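PDB 2OBM: EscN, which is a P-loop nucleotide-binding protein related to the ATP synthase alpha and beta subunits and probably belongs to a type III secretion system. Local coordinates for residues Arg36-Glu41 / Arg141-Phe146; Gly58-Asp63 / Ile325-Lys330; Glu253-Ala258 / Leu320-Ile325. The protein carries 1 engineered substitution. All blocks are in the same frame, centred on the assembly; numbering follows the deposited sequence.

Contact 1: residues Arg36-Glu41 / Arg141-Phe146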
loop_
_atom_site.group_PDB
_atom_site.type_symbol
_atom_site.label_atom_id
_atom_site.label_comp_id
_atom_site.label_asym_id
_atom_site.label_seq_id
_atom_site.Cartn_x
_atom_site.Cartn_y
_atom_site.Cartn_z
ATOM N N ARG A 36 22.484 -2.050 -13.374
ATOM C CA ARG A 36 22.439 -2.452 -11.983
ATOM C C ARG A 36 21.913 -3.865 -11.941
ATOM O O ARG A 36 20.991 -4.193 -12.684
ATOM C CB ARG A 36 21.526 -1.542 -11.164
ATOM C CG ARG A 36 22.156 -0.253 -10.710
ATOM C CD ARG A 36 21.438 0.295 -9.490
ATOM N NE ARG A 36 21.967 1.596 -9.096
ATOM C CZ ARG A 36 21.821 2.149 -7.895
ATOM N NH1 ARG A 36 21.139 1.533 -6.938
ATOM N NH2 ARG A 36 22.362 3.323 -7.648
ATOM N N SER A 37 22.508 -4.700 -11.088
ATOM C CA SER A 37 21.978 -6.038 -10.825
ATOM C C SER A 37 20.587 -5.995 -10.180
ATOM O O SER A 37 20.264 -5.064 -9.436
ATOM C CB SER A 37 22.937 -6.823 -9.922
ATOM O OG SER A 37 22.348 -8.043 -9.483
ATOM N N LEU A 38 19.785 -7.017 -10.462
ATOM C CA LEU A 38 18.461 -7.196 -9.836
ATOM C C LEU A 38 18.532 -7.624 -8.376
ATOM O O LEU A 38 17.594 -7.411 -7.613
ATOM C CB LEU A 38 17.640 -8.246 -10.591
ATOM C CG LEU A 38 17.028 -7.811 -11.914
ATOM C CD1 LEU A 38 16.150 -8.910 -12.459
ATOM C CD2 LEU A 38 16.241 -6.544 -11.712
ATOM N N TYR A 39 19.633 -8.264 -8.002
ATOM C CA TYR A 39 19.766 -8.808 -6.656
ATOM C C TYR A 39 20.644 -7.905 -5.793
ATOM O O TYR A 39 21.612 -7.322 -6.264
ATOM C CB TYR A 39 20.267 -10.262 -6.706
ATOM C CG TYR A 39 19.182 -11.286 -7.060
ATOM C CD1 TYR A 39 19.131 -12.527 -6.424
ATOM C CD2 TYR A 39 18.206 -11.006 -8.015
ATOM C CE1 TYR A 39 18.134 -13.469 -6.737
ATOM C CE2 TYR A 39 17.211 -11.932 -8.330
ATOM C CZ TYR A 39 17.182 -13.162 -7.689
ATOM O OH TYR A 39 16.199 -14.089 -7.996
ATOM N N ALA A 40 20.262 -7.756 -4.531
ATOM C CA ALA A 40 20.988 -6.901 -3.610
ATOM C C ALA A 40 21.198 -7.614 -2.287
ATOM O O ALA A 40 20.254 -7.781 -1.510
ATOM C CB ALA A 40 20.239 -5.589 -3.390
ATOM N N GLU A 41 22.433 -8.045 -2.039
ATOM C CA GLU A 41 22.786 -8.639 -0.760
ATOM C C GLU A 41 22.487 -7.643 0.352
ATOM O O GLU A 41 22.536 -6.430 0.131
ATOM C CB GLU A 41 24.251 -9.082 -0.755
ATOM C CG GLU A 41 25.091 -8.427 -1.837
ATOM C CD GLU A 41 25.910 -9.436 -2.622
ATOM O OE1 GLU A 41 26.289 -9.127 -3.770
ATOM O OE2 GLU A 41 26.161 -10.543 -2.096
ATOM N N ARG A 141 7.063 -11.944 -14.765
ATOM C CA ARG A 141 6.203 -11.517 -13.661
ATOM C C ARG A 141 6.919 -11.599 -12.313
ATOM O O ARG A 141 6.707 -10.759 -11.429
ATOM C CB ARG A 141 4.908 -12.327 -13.640
ATOM C CG ARG A 141 3.942 -11.914 -14.748
ATOM C CD ARG A 141 2.680 -12.744 -14.757
ATOM N NE ARG A 141 2.865 -14.026 -15.413
ATOM C CZ ARG A 141 2.677 -15.209 -14.830
ATOM N NH1 ARG A 141 2.304 -15.282 -13.557
ATOM N NH2 ARG A 141 2.858 -16.328 -15.523
ATOM N N MET A 142 7.786 -12.601 -12.173
ATOM C CA MET A 142 8.634 -12.710 -10.995
ATOM C C MET A 142 9.693 -11.601 -10.912
ATOM O O MET A 142 9.904 -10.993 -9.848
ATOM C CB MET A 142 9.301 -14.088 -10.958
ATOM C CG MET A 142 10.206 -14.285 -9.773
ATOM S SD MET A 142 11.187 -15.795 -9.855
ATOM C CE MET A 142 12.172 -15.617 -8.378
ATOM N N LYS A 143 10.377 -11.341 -12.019
ATOM C CA LYS A 143 11.476 -10.376 -11.999
ATOM C C LYS A 143 10.996 -8.960 -11.760
ATOM O O LYS A 143 11.735 -8.119 -11.219
ATOM C CB LYS A 143 12.298 -10.456 -13.297
ATOM C CG LYS A 143 13.361 -11.542 -13.283
ATOM C CD LYS A 143 13.719 -11.994 -14.696
ATOM C CE LYS A 143 15.033 -12.799 -14.701
ATOM N NZ LYS A 143 15.396 -13.322 -16.064
ATOM N N ALA A 144 9.749 -8.699 -12.143
ATOM C CA ALA A 144 9.136 -7.368 -11.991
ATOM C C ALA A 144 9.313 -6.782 -10.588
ATOM O O ALA A 144 9.534 -5.586 -10.436
ATOM C CB ALA A 144 7.649 -7.415 -12.376
ATOM N N ALA A 145 9.213 -7.627 -9.567
ATOM C CA ALA A 145 9.333 -7.184 -8.174
ATOM C C ALA A 145 10.753 -6.737 -7.844
ATOM O O ALA A 145 10.963 -5.788 -7.098
ATOM C CB ALA A 145 8.872 -8.295 -7.208
ATOM N N PHE A 146 11.726 -7.428 -8.418
ATOM C CA PHE A 146 13.136 -7.069 -8.278
ATOM C C PHE A 146 13.498 -5.834 -9.086
ATOM O O PHE A 146 14.196 -4.964 -8.598
ATOM C CB PHE A 146 14.012 -8.262 -8.692
ATOM C CG PHE A 146 13.808 -9.452 -7.821
ATOM C CD1 PHE A 146 14.536 -9.598 -6.647
ATOM C CD2 PHE A 146 12.845 -10.399 -8.136
ATOM C CE1 PHE A 146 14.313 -10.696 -5.808
ATOM C CE2 PHE A 146 12.611 -11.483 -7.309
ATOM C CZ PHE A 146 13.346 -11.639 -6.148
#
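Tyr39 and Phe146 form an offset aromatic stack where the loop leaving strand 34-37 packs against helix 138-156, one of the helices flanking the mostly parallel sheet of the P-loop fold. The two rings are nearly parallel, their planes 16° apart and their centroids 4.9 Å from each other. Phe146 sets out toward the loop. Its CB lies 4.1 Å from Leu38 CB and 3.8 Å from Leu38 O, a carbonyl that also accepts a hydrogen bond from Arg206. With CG anti to the carbonyl carbon (chi1 -63°), the ring is brought against the Tyr39 ring, face to face but displaced: Phe146 CD1 comes within 3.9 Å of Tyr39 CE2, CE1 also approaches Tyr39 CE2, and CZ ends near the phenolic OH. Tyr39 CE2 thus sits over one face of the Phe146 ring, displaced toward its rim. Leu38 packs next to the stack with its two methyls divided: CD2 rests on the backbone carbonyl of Phe146, while CD1 meets the aliphatic part of Lys143, whose extended chain crosses the leucine at about a right angle. The loop is shaped by an ST turn, in which the backbone N of Tyr39 donates to Ser37 OG over 3.1 Å. At the far tip of the tyrosine, Tyr39 OH lies 4.3 Å from the CE methyl of Met142.

Contact 2: residues Gly58-Asp63 / Ile325-Lys330. With ADP (adenosine-5'-diphosphate), chain C.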
loop_
_atom_site.group_PDB
_atom_site.type_symbol
_atom_site.label_atom_id
_atom_site.label_comp_id
_atom_site.label_asym_id
_atom_site.label_seq_id
_atom_site.Cartn_x
_atom_site.Cartn_y
_atom_site.Cartn_z
ATOM N N GLY A 58 -1.959 11.164 2.291
ATOM C CA GLY A 58 -3.015 12.068 1.886
ATOM C C GLY A 58 -4.378 11.431 2.008
ATOM O O GLY A 58 -5.370 11.986 1.544
ATOM N N VAL A 59 -4.423 10.257 2.635
ATOM C CA VAL A 59 -5.664 9.566 2.938
ATOM C C VAL A 59 -5.950 9.781 4.413
ATOM O O VAL A 59 -5.157 9.357 5.249
ATOM C CB VAL A 59 -5.521 8.042 2.668
ATOM C CG1 VAL A 59 -6.786 7.274 3.112
ATOM C CG2 VAL A 59 -5.237 7.802 1.200
ATOM N N ARG A 60 -7.071 10.442 4.737
ATOM C CA ARG A 60 -7.352 10.845 6.130
ATOM C C ARG A 60 -7.338 9.702 7.147
ATOM O O ARG A 60 -6.674 9.801 8.174
ATOM C CB ARG A 60 -8.678 11.630 6.242
ATOM C CG ARG A 60 -8.615 13.023 5.611
ATOM C CD ARG A 60 -9.870 13.854 5.861
ATOM N NE ARG A 60 -11.061 13.260 5.274
ATOM C CZ ARG A 60 -11.608 13.635 4.129
ATOM N NH1 ARG A 60 -11.074 14.617 3.407
ATOM N NH2 ARG A 60 -12.703 13.020 3.705
ATOM N N ALA A 61 -8.077 8.632 6.858
ATOM C CA ALA A 61 -8.182 7.470 7.748
ATOM C C ALA A 61 -6.818 6.958 8.132
ATOM O O ALA A 61 -6.603 6.561 9.269
ATOM C CB ALA A 61 -8.993 6.352 7.086
ATOM N N ILE A 62 -5.884 6.970 7.188
ATOM C CA ILE A 62 -4.559 6.417 7.448
ATOM C C ILE A 62 -3.621 7.420 8.093
ATOM O O ILE A 62 -2.985 7.130 9.107
ATOM C CB ILE A 62 -3.887 5.862 6.160
ATOM C CG1 ILE A 62 -4.745 4.760 5.524
ATOM C CG2 ILE A 62 -2.505 5.337 6.496
ATOM C CD1 ILE A 62 -4.330 4.397 4.060
ATOM N N ASP A 63 -3.499 8.594 7.483
ATOM C CA ASP A 63 -2.628 9.618 8.024
ATOM C C ASP A 63 -3.096 9.996 9.443
ATOM O O ASP A 63 -2.277 10.222 10.357
ATOM C CB ASP A 63 -2.626 10.845 7.106
ATOM C CG ASP A 63 -1.931 10.601 5.778
ATOM O OD1 ASP A 63 -1.197 9.599 5.583
ATOM O OD2 ASP A 63 -2.109 11.460 4.904
ATOM N N ILE A 325 -13.243 9.630 7.903
ATOM C CA ILE A 325 -12.652 8.376 7.403
ATOM C C ILE A 325 -13.016 8.024 5.963
ATOM O O ILE A 325 -12.168 7.526 5.225
ATOM C CB ILE A 325 -12.933 7.158 8.299
ATOM C CG1 ILE A 325 -14.442 6.924 8.451
ATOM C CG2 ILE A 325 -12.180 7.295 9.618
ATOM C CD1 ILE A 325 -14.808 5.772 9.417
ATOM N N GLN A 326 -14.263 8.283 5.567
ATOM C CA GLN A 326 -14.648 8.176 4.166
ATOM C C GLN A 326 -14.048 9.350 3.371
ATOM O O GLN A 326 -13.920 10.462 3.888
ATOM C CB GLN A 326 -16.166 8.091 4.013
ATOM C CG GLN A 326 -16.801 6.987 4.845
ATOM C CD GLN A 326 -18.308 6.866 4.637
ATOM O OE1 GLN A 326 -19.039 6.424 5.529
ATOM N NE2 GLN A 326 -18.775 7.249 3.460
ATOM N N GLN A 327 -13.649 9.096 2.129
ATOM C CA GLN A 327 -12.926 10.095 1.356
ATOM C C GLN A 327 -12.979 9.758 -0.128
ATOM O O GLN A 327 -12.521 8.695 -0.547
ATOM C CB GLN A 327 -11.478 10.165 1.838
ATOM C CG GLN A 327 -10.602 11.169 1.134
ATOM C CD GLN A 327 -9.257 11.352 1.827
ATOM O OE1 GLN A 327 -8.990 10.744 2.862
ATOM N NE2 GLN A 327 -8.399 12.174 1.244
ATOM N N SER A 328 -13.540 10.655 -0.932
ATOM C CA SER A 328 -13.647 10.385 -2.359
ATOM C C SER A 328 -12.338 10.620 -3.108
ATOM O O SER A 328 -11.431 11.275 -2.613
ATOM C CB SER A 328 -14.822 11.146 -2.995
ATOM O OG SER A 328 -14.786 12.526 -2.698
ATOM N N THR A 329 -12.268 10.061 -4.308
ATOM C CA THR A 329 -11.042 9.974 -5.099
ATOM C C THR A 329 -10.370 11.320 -5.384
ATOM O O THR A 329 -9.153 11.389 -5.517
ATOM C CB THR A 329 -11.307 9.233 -6.435
ATOM O OG1 THR A 329 -12.205 8.129 -6.214
ATOM C CG2 THR A 329 -10.013 8.711 -7.025
ATOM N N LYS A 330 -11.154 12.385 -5.483
ATOM C CA LYS A 330 -10.593 13.701 -5.729
ATOM C C LYS A 330 -10.972 14.627 -4.579
ATOM O O LYS A 330 -11.629 15.661 -4.790
ATOM C CB LYS A 330 -11.093 14.288 -7.061
ATOM C CG LYS A 330 -11.103 13.340 -8.269
ATOM C CD LYS A 330 -12.499 12.720 -8.494
ATOM C CE LYS A 330 -13.582 13.763 -8.842
ATOM N NZ LYS A 330 -15.000 13.213 -8.768
HETATM P PB ADP C . -11.167 -2.677 -7.297
HETATM O O1B ADP C . -12.133 -3.827 -7.496
HETATM O O2B ADP C . -10.059 -2.788 -6.275
HETATM O O3B ADP C . -10.477 -2.359 -8.723
HETATM P PA ADP C . -11.827 0.082 -7.642
HETATM O O1A ADP C . -10.612 0.715 -7.019
HETATM O O2A ADP C . -11.927 -0.015 -9.148
HETATM O O3A ADP C . -12.066 -1.373 -6.981
HETATM O "O5'" ADP C . -13.132 0.862 -7.116
HETATM C "C5'" ADP C . -14.412 0.244 -7.233
HETATM C "C4'" ADP C . -15.445 1.287 -7.642
HETATM O "O4'" ADP C . -16.126 1.739 -6.472
HETATM C "C3'" ADP C . -14.808 2.514 -8.283
HETATM O "O3'" ADP C . -14.893 2.482 -9.710
HETATM C "C2'" ADP C . -15.569 3.687 -7.699
HETATM O "O2'" ADP C . -16.690 4.071 -8.508
HETATM C "C1'" ADP C . -16.060 3.166 -6.361
HETATM N N9 ADP C . -15.071 3.592 -5.335
HETATM C C8 ADP C . -14.140 2.824 -4.736
HETATM N N7 ADP C . -13.407 3.554 -3.857
HETATM C C5 ADP C . -13.865 4.822 -3.890
HETATM C C6 ADP C . -13.539 6.106 -3.216
HETATM N N6 ADP C . -12.544 6.205 -2.301
HETATM N N1 ADP C . -14.274 7.187 -3.547
HETATM C C2 ADP C . -15.265 7.127 -4.456
HETATM N N3 ADP C . -15.612 5.999 -5.102
HETATM C C4 ADP C . -14.961 4.836 -4.868
HETATM O O HOH W 1 -9.712 8.465 4.380
#
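Gln327 reaches across to the start of helix 60-65 and uses both ends of its carboxamide there. Gln327 OE1 accepts from Arg60 N over 2.7 Å in a nearly straight bond (169°) that lies in the carbonyl plane, on a lone pair; Gln327 NE2 donates to Gly58 O at 3.0 Å, tilted somewhat from the amide plane. Because CG is anti to the backbone N (chi1 -180°) and the rest of the chain is extended, the amide spans the gap to both partners. Arg60 returns the grip. Its chain bends at chi3 and lays the guanidinium over the Gln327 amide, the two planes only 12° apart and stacked; Gln327 CD lies 4.0 Å above the centre of the Arg60 guanidinium. From its edge Arg60 NH2 donates to Gln326 O at 2.8 Å, and NE holds Phe324 O at the end of helix 310-325. A water accepts from Ala61 N and donates to Ile325 O and to Gln327 OE1, giving that oxygen a second donor. Further out, Asp63 OD2 accepts from Gly58 N at 2.6 Å, on the syn side. The backbone O of Gln327 accepts from ADP N6 at 3.0 Å. The carbonyl that meets the adenine amino group thus belongs to the residue whose carboxamide is held, donor and acceptor ends distinct, by Gly58 O and Arg60 N around the helix start, which probably fixes its rotation.

Contact 3: residues Glu253-Ala258 / Leu320-Ile325. With ADP (adenosine-5'-diphosphate), chain C.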
loop_
_atom_site.group_PDB
_atom_site.type_symbol
_atom_site.label_atom_id
_atom_site.label_comp_id
_atom_site.label_asym_id
_atom_site.label_seq_id
_atom_site.Cartn_x
_atom_site.Cartn_y
_atom_site.Cartn_z
ATOM N N GLU A 253 -21.243 -1.109 2.002
ATOM C CA GLU A 253 -21.901 0.085 2.524
ATOM C C GLU A 253 -21.543 1.295 1.669
ATOM O O GLU A 253 -21.936 2.408 1.978
ATOM C CB GLU A 253 -21.477 0.365 3.975
ATOM C CG GLU A 253 -21.959 -0.632 5.029
ATOM C CD GLU A 253 -21.413 -0.321 6.422
ATOM O OE1 GLU A 253 -21.513 0.841 6.863
ATOM O OE2 GLU A 253 -20.884 -1.239 7.086
ATOM N N ASN A 254 -20.779 1.083 0.605
ATOM C CA ASN A 254 -20.272 2.213 -0.180
ATOM C C ASN A 254 -19.429 3.151 0.689
ATOM O O ASN A 254 -19.287 4.356 0.425
ATOM C CB ASN A 254 -21.424 2.960 -0.865
ATOM C CG ASN A 254 -21.926 2.227 -2.069
ATOM O OD1 ASN A 254 -21.136 1.740 -2.869
ATOM N ND2 ASN A 254 -23.243 2.114 -2.198
ATOM N N HIS A 255 -18.875 2.567 1.739
ATOM C CA HIS A 255 -17.943 3.246 2.611
ATOM C C HIS A 255 -16.524 3.085 2.039
ATOM O O HIS A 255 -15.930 2.006 2.096
ATOM C CB HIS A 255 -18.105 2.666 4.016
ATOM C CG HIS A 255 -17.088 3.130 5.001
ATOM N ND1 HIS A 255 -17.417 3.479 6.292
ATOM C CD2 HIS A 255 -15.740 3.246 4.910
ATOM C CE1 HIS A 255 -16.320 3.806 6.951
ATOM N NE2 HIS A 255 -15.289 3.681 6.132
ATOM N N PHE A 256 -16.000 4.167 1.463
ATOM C CA PHE A 256 -14.691 4.156 0.816
ATOM C C PHE A 256 -13.814 5.304 1.293
ATOM O O PHE A 256 -14.304 6.407 1.475
ATOM C CB PHE A 256 -14.828 4.225 -0.714
ATOM C CG PHE A 256 -15.442 2.989 -1.322
ATOM C CD1 PHE A 256 -14.789 1.755 -1.229
ATOM C CD2 PHE A 256 -16.670 3.053 -1.971
ATOM C CE1 PHE A 256 -15.344 0.614 -1.764
ATOM C CE2 PHE A 256 -17.241 1.909 -2.516
ATOM C CZ PHE A 256 -16.581 0.689 -2.417
ATOM N N PRO A 257 -12.503 5.041 1.495
ATOM C CA PRO A 257 -11.861 3.725 1.397
ATOM C C PRO A 257 -12.422 2.749 2.421
ATOM O O PRO A 257 -12.740 3.143 3.537
ATOM C CB PRO A 257 -10.394 4.016 1.741
ATOM C CG PRO A 257 -10.224 5.469 1.547
ATOM C CD PRO A 257 -11.535 6.107 1.821
ATOM N N ALA A 258 -12.502 1.477 2.045
ATOM C CA ALA A 258 -13.174 0.463 2.843
ATOM C C ALA A 258 -12.300 -0.087 3.962
ATOM O O ALA A 258 -12.311 -1.287 4.223
ATOM C CB ALA A 258 -13.650 -0.674 1.930
ATOM N N LEU A 320 -19.427 13.494 11.487
ATOM C CA LEU A 320 -18.063 14.049 11.453
ATOM C C LEU A 320 -17.018 12.954 11.248
ATOM O O LEU A 320 -16.104 13.087 10.429
ATOM C CB LEU A 320 -17.747 14.819 12.748
ATOM C CG LEU A 320 -18.428 16.170 13.035
ATOM C CD1 LEU A 320 -17.990 16.696 14.393
ATOM C CD2 LEU A 320 -18.105 17.182 11.964
ATOM N N ILE A 321 -17.173 11.878 12.006
ATOM C CA ILE A 321 -16.306 10.715 11.926
ATOM C C ILE A 321 -16.354 10.026 10.560
ATOM O O ILE A 321 -15.313 9.779 9.954
ATOM C CB ILE A 321 -16.609 9.739 13.064
ATOM C CG1 ILE A 321 -16.050 10.321 14.362
ATOM C CG2 ILE A 321 -15.999 8.383 12.774
ATOM C CD1 ILE A 321 -16.317 9.514 15.579
ATOM N N GLN A 322 -17.559 9.766 10.069
ATOM C CA GLN A 322 -17.759 9.123 8.776
ATOM C C GLN A 322 -17.287 9.971 7.598
ATOM O O GLN A 322 -16.833 9.434 6.588
ATOM C CB GLN A 322 -19.230 8.730 8.585
ATOM C CG GLN A 322 -19.711 7.683 9.581
ATOM C CD GLN A 322 -18.943 6.379 9.461
ATOM O OE1 GLN A 322 -18.294 5.927 10.413
ATOM N NE2 GLN A 322 -18.997 5.778 8.288
ATOM N N ASN A 323 -17.431 11.288 7.721
ATOM C CA ASN A 323 -16.965 12.220 6.701
ATOM C C ASN A 323 -15.447 12.392 6.757
ATOM O O ASN A 323 -14.840 12.792 5.779
ATOM C CB ASN A 323 -17.629 13.595 6.865
ATOM C CG ASN A 323 -19.070 13.619 6.376
ATOM O OD1 ASN A 323 -19.435 12.956 5.397
ATOM N ND2 ASN A 323 -19.896 14.397 7.056
ATOM N N PHE A 324 -14.857 12.115 7.917
ATOM C CA PHE A 324 -13.406 12.089 8.075
ATOM C C PHE A 324 -12.795 10.805 7.471
ATOM O O PHE A 324 -11.949 10.888 6.597
ATOM C CB PHE A 324 -13.030 12.263 9.550
ATOM C CG PHE A 324 -11.539 12.150 9.840
ATOM C CD1 PHE A 324 -10.674 13.193 9.541
ATOM C CD2 PHE A 324 -11.017 11.016 10.454
ATOM C CE1 PHE A 324 -9.330 13.102 9.817
ATOM C CE2 PHE A 324 -9.651 10.920 10.728
ATOM C CZ PHE A 324 -8.817 11.968 10.421
ATOM N N ILE A 325 -13.243 9.630 7.903
ATOM C CA ILE A 325 -12.652 8.376 7.403
ATOM C C ILE A 325 -13.016 8.024 5.963
ATOM O O ILE A 325 -12.168 7.526 5.225
ATOM C CB ILE A 325 -12.933 7.158 8.299
ATOM C CG1 ILE A 325 -14.442 6.924 8.451
ATOM C CG2 ILE A 325 -12.180 7.295 9.618
ATOM C CD1 ILE A 325 -14.808 5.772 9.417
HETATM P PB ADP C . -11.167 -2.677 -7.297
HETATM O O1B ADP C . -12.133 -3.827 -7.496
HETATM O O2B ADP C . -10.059 -2.788 -6.275
HETATM O O3B ADP C . -10.477 -2.359 -8.723
HETATM P PA ADP C . -11.827 0.082 -7.642
HETATM O O1A ADP C . -10.612 0.715 -7.019
HETATM O O2A ADP C . -11.927 -0.015 -9.148
HETATM O O3A ADP C . -12.066 -1.373 -6.981
HETATM O "O5'" ADP C . -13.132 0.862 -7.116
HETATM C "C5'" ADP C . -14.412 0.244 -7.233
HETATM C "C4'" ADP C . -15.445 1.287 -7.642
HETATM O "O4'" ADP C . -16.126 1.739 -6.472
HETATM C "C3'" ADP C . -14.808 2.514 -8.283
HETATM O "O3'" ADP C . -14.893 2.482 -9.710
HETATM C "C2'" ADP C . -15.569 3.687 -7.699
HETATM O "O2'" ADP C . -16.690 4.071 -8.508
HETATM C "C1'" ADP C . -16.060 3.166 -6.361
HETATM N N9 ADP C . -15.071 3.592 -5.335
HETATM C C8 ADP C . -14.140 2.824 -4.736
HETATM N N7 ADP C . -13.407 3.554 -3.857
HETATM C C5 ADP C . -13.865 4.822 -3.890
HETATM C C6 ADP C . -13.539 6.106 -3.216
HETATM N N6 ADP C . -12.544 6.205 -2.301
HETATM N N1 ADP C . -14.274 7.187 -3.547
HETATM C C2 ADP C . -15.265 7.127 -4.456
HETATM N N3 ADP C . -15.612 5.999 -5.102
HETATM C C4 ADP C . -14.961 4.836 -4.868
HETATM O O HOH W 2 -11.583 4.696 5.461
#
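The adenine pocket of the ADP site is bordered by the loop 253-258, and contact 3 is where the back of that loop meets the last turns of helix 310-325. Phe256 faces the nucleotide: C8 of ADP lies 3.5 Å above its ring, over the centre, and Phe256 CG comes within 3.3 Å of ADP N7. On the helix side the loop presents His255, whose CG is anti to the backbone N (chi1 172°), turning the imidazole away from the nucleotide and toward the helix. The edge of this ring meets Ile325: His255 CE1 is 3.5 Å from the CD1 methyl of Ile325, which approaches near the ring plane, while CG1 is a little farther from both CE1 and NE2. Gln322, one turn earlier, bends at chi2, and its side chain crosses that of His255 at about a right angle, the amide and ring planes being 61° apart; Gln322 NE2 and His255 ND1 are 3.4 Å apart, and the same NE2 makes a weak hydrogen bond to Gln326 OE1. Farther along the chain, a cis peptide bond precedes Pro257, and Pro257 CD packs at 3.7 Å from Ile325 O. The same carbonyl is joined to the loop by a water that donates both to Ile325 O, at 2.9 Å, and to Pro257 O, at 2.7 Å. The loop begins with a Schellman motif at Asn254, which closes helix 248-252, and it runs on toward strand 265-266. His255 touches Leu250 and Phe256 touches Ala251 of helix 248-252, whereas Ile325 also leans on Ile288 of helix 275-289 and Phe324 packs against helix 335-345.

In the fold
Contacts 2 and 3 are neighbours, with centres 8 Å apart; they share Ile325 and both touch ADP. A probable hydrogen bond from Gln327 N to Phe256 O joins them directly. Together they fasten the end of helix 310-325 and the loop after it to two parts of the nucleotide-binding region, helix 60-65 and the loop 253-258, which lie far apart in sequence. Along the chain contact 3 lies within the span of contact 2, overlapping it at Ile325, whereas contacts 1 and 2 interleave. Contact 1 lies on the opposite side of the chain's centre, about 21 Å from contact 2 between nearest atoms, and joins the loop leaving the N-terminal strand pair to helix 138-156, remote from the nucleotide.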